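Local coordinates for LPXTG cell wall surface protein (Streptococcus gordonii, PDB 4IGB), which is a cell-wall-anchored surface protein whose N-terminal part, comprising its N1 and N2 domains, probably serves as an adhesin, at residues 21-26 with 193-198. Residues are numbered along the deposited sequence; the frame is centred on the assembly and turned at random.
Sequences TDISTL and VMKPTD. With NA (sodium ion), chain M; SO4 (sulfate ion), chain J.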
loop_
_atom_site.group_PDB
_atom_site.type_symbol
_atom_site.label_atom_id
_atom_site.label_comp_id
_atom_site.label_asym_id
_atom_site.label_seq_id
_atom_site.Cartn_x
_atom_site.Cartn_y
_atom_site.Cartn_z
ATOM N N THR B 21 6.990 -9.169 15.513
ATOM C CA THR B 21 6.927 -7.782 15.080
ATOM C C THR B 21 5.667 -7.075 15.578
ATOM O O THR B 21 4.564 -7.602 15.468
ATOM C CB THR B 21 7.020 -7.679 13.550
ATOM O OG1 THR B 21 8.364 -7.973 13.150
ATOM C CG2 THR B 21 6.667 -6.278 13.095
ATOM N N ASP B 22 5.844 -5.885 16.138
ATOM C CA ASP B 22 4.720 -5.092 16.624
ATOM C C ASP B 22 4.082 -4.297 15.480
ATOM O O ASP B 22 4.595 -3.262 15.063
ATOM C CB ASP B 22 5.190 -4.154 17.744
ATOM C CG ASP B 22 4.088 -3.255 18.260
ATOM O OD1 ASP B 22 2.922 -3.391 17.801
ATOM O OD2 ASP B 22 4.390 -2.420 19.144
ATOM N N ILE B 23 2.957 -4.782 14.976
ATOM C CA ILE B 23 2.320 -4.140 13.821
ATOM C C ILE B 23 1.916 -2.675 14.093
ATOM O O ILE B 23 1.878 -1.854 13.175
ATOM C CB ILE B 23 1.141 -5.005 13.293
ATOM C CG1 ILE B 23 1.676 -6.355 12.785
ATOM C CG2 ILE B 23 0.352 -4.282 12.204
ATOM C CD1 ILE B 23 0.590 -7.261 12.187
ATOM N N SER B 24 1.659 -2.345 15.357
ATOM C CA SER B 24 1.253 -0.991 15.739
ATOM C C SER B 24 2.398 0.017 15.718
ATOM O O SER B 24 2.159 1.219 15.723
ATOM C CB SER B 24 0.617 -0.980 17.132
ATOM O OG SER B 24 1.627 -1.089 18.122
ATOM N N THR B 25 3.638 -0.458 15.699
ATOM C CA THR B 25 4.777 0.459 15.683
ATOM C C THR B 25 5.601 0.401 14.379
ATOM O O THR B 25 6.746 0.868 14.323
ATOM C CB THR B 25 5.698 0.275 16.922
ATOM O OG1 THR B 25 6.143 -1.086 17.003
ATOM C CG2 THR B 25 4.949 0.643 18.210
ATOM N N LEU B 26 5.005 -0.164 13.337
ATOM C CA LEU B 26 5.598 -0.128 12.000
ATOM C C LEU B 26 5.932 1.313 11.640
ATOM O O LEU B 26 5.205 2.229 11.995
ATOM C CB LEU B 26 4.606 -0.677 10.975
ATOM C CG LEU B 26 4.675 -2.125 10.489
ATOM C CD1 LEU B 26 5.409 -3.017 11.443
ATOM C CD2 LEU B 26 3.269 -2.649 10.196
ATOM N N VAL B 193 0.438 -0.980 0.420
ATOM C CA VAL B 193 0.257 -1.704 1.668
ATOM C C VAL B 193 -1.045 -1.310 2.349
ATOM O O VAL B 193 -1.429 -0.133 2.372
ATOM C CB VAL B 193 1.444 -1.491 2.631
ATOM C CG1 VAL B 193 1.129 -2.039 4.027
ATOM C CG2 VAL B 193 2.693 -2.125 2.053
ATOM N N MET B 194 -1.742 -2.308 2.873
ATOM C CA MET B 194 -2.919 -2.063 3.688
ATOM C C MET B 194 -2.738 -2.709 5.056
ATOM O O MET B 194 -2.074 -3.741 5.184
ATOM C CB MET B 194 -4.173 -2.585 3.009
ATOM C CG MET B 194 -4.615 -1.729 1.805
ATOM S SD MET B 194 -6.294 -2.096 1.236
ATOM C CE MET B 194 -7.262 -1.313 2.529
ATOM N N LYS B 195 -3.321 -2.100 6.077
ATOM C CA LYS B 195 -3.194 -2.632 7.429
ATOM C C LYS B 195 -4.535 -2.592 8.162
ATOM O O LYS B 195 -4.794 -1.684 8.941
ATOM C CB LYS B 195 -2.127 -1.854 8.200
ATOM C CG LYS B 195 -1.905 -2.359 9.632
ATOM C CD LYS B 195 -0.821 -1.559 10.338
ATOM C CE LYS B 195 -1.208 -0.111 10.514
ATOM N NZ LYS B 195 -2.419 0.020 11.338
ATOM N N PRO B 196 -5.399 -3.578 7.905
ATOM C CA PRO B 196 -6.691 -3.598 8.598
ATOM C C PRO B 196 -6.437 -3.768 10.091
ATOM O O PRO B 196 -5.548 -4.538 10.454
ATOM C CB PRO B 196 -7.361 -4.872 8.078
ATOM C CG PRO B 196 -6.521 -5.365 6.955
ATOM C CD PRO B 196 -5.150 -4.808 7.137
ATOM N N THR B 197 -7.196 -3.081 10.935
ATOM C CA THR B 197 -7.069 -3.259 12.380
ATOM C C THR B 197 -8.435 -3.404 13.029
ATOM O O THR B 197 -9.458 -3.047 12.448
ATOM C CB THR B 197 -6.361 -2.064 13.040
ATOM O OG1 THR B 197 -7.157 -0.893 12.855
ATOM C CG2 THR B 197 -4.991 -1.843 12.425
ATOM N N ASP B 198 -8.453 -3.934 14.245
ATOM C CA ASP B 198 -9.681 -3.956 15.020
ATOM C C ASP B 198 -10.797 -4.704 14.329
ATOM O O ASP B 198 -11.962 -4.311 14.424
ATOM C CB ASP B 198 -10.169 -2.532 15.346
ATOM C CG ASP B 198 -11.209 -2.534 16.466
ATOM O OD1 ASP B 198 -11.070 -3.386 17.373
ATOM O OD2 ASP B 198 -12.164 -1.730 16.431
HETATM NA NA NA M . -12.608 -2.860 19.465
HETATM S S SO4 J . -1.384 4.009 11.728
HETATM O O1 SO4 J . -1.356 3.004 12.788
HETATM O O2 SO4 J . -2.435 3.681 10.780
HETATM O O3 SO4 J . -0.085 4.025 11.058
HETATM O O4 SO4 J . -1.682 5.323 12.299
HETATM O O HOH W 1 -11.723 -0.591 19.698
#
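K195 lays its aliphatic stem against I23 and L26, a compact example of a lysine split between two tasks: its methylenes pack while its ammonium goes to polar partners. Just past the short strand 193-194, the K195 chain leaves the backbone with CG anti to the backbone N (chi1 -179°) and the next torsion also extended, an outstretched stem that brings CD to I23 CG2 at 3.5 Å. The I23 methyl branch also approaches K195 CG at 3.9 Å, the two side chains running past one another in opposite directions. L26 adds a looser touch, its CD2 lying 4.2 Å from K195 CD. The lysine then bends about its CG-CD and CD-CE bonds (chi3 and chi4 both near 60°), turning NZ to N255 OD1, its stronger partner. A sulfate, probably from the crystallisation liquor, takes a weak bond from K195 NZ to its O1 at 3.5 Å, and is also held by Y286 OH. Further on, D198 gives OD1 to the sodium ion at 2.6 Å; D200, T248 and a water share this site.

The facing loop is shaped by an Asx turn: D22 OD1 accepts S24 N at 2.9 Å from above the carboxylate plane, and S24 OG at 2.7 Å on the syn side, both from the same face. N256 braces this turn by bonding D22 OD1 and I23 N.

Within the N-terminal domain, the contact thus joins the loop between strands 14-19 and 29-30 to strand 193-194, which pairs with strand 261-264, and its continuation, with helix 250-256 touching both segments and Y286 of strand 280-287 bonding V193 through the backbone and packing against K195.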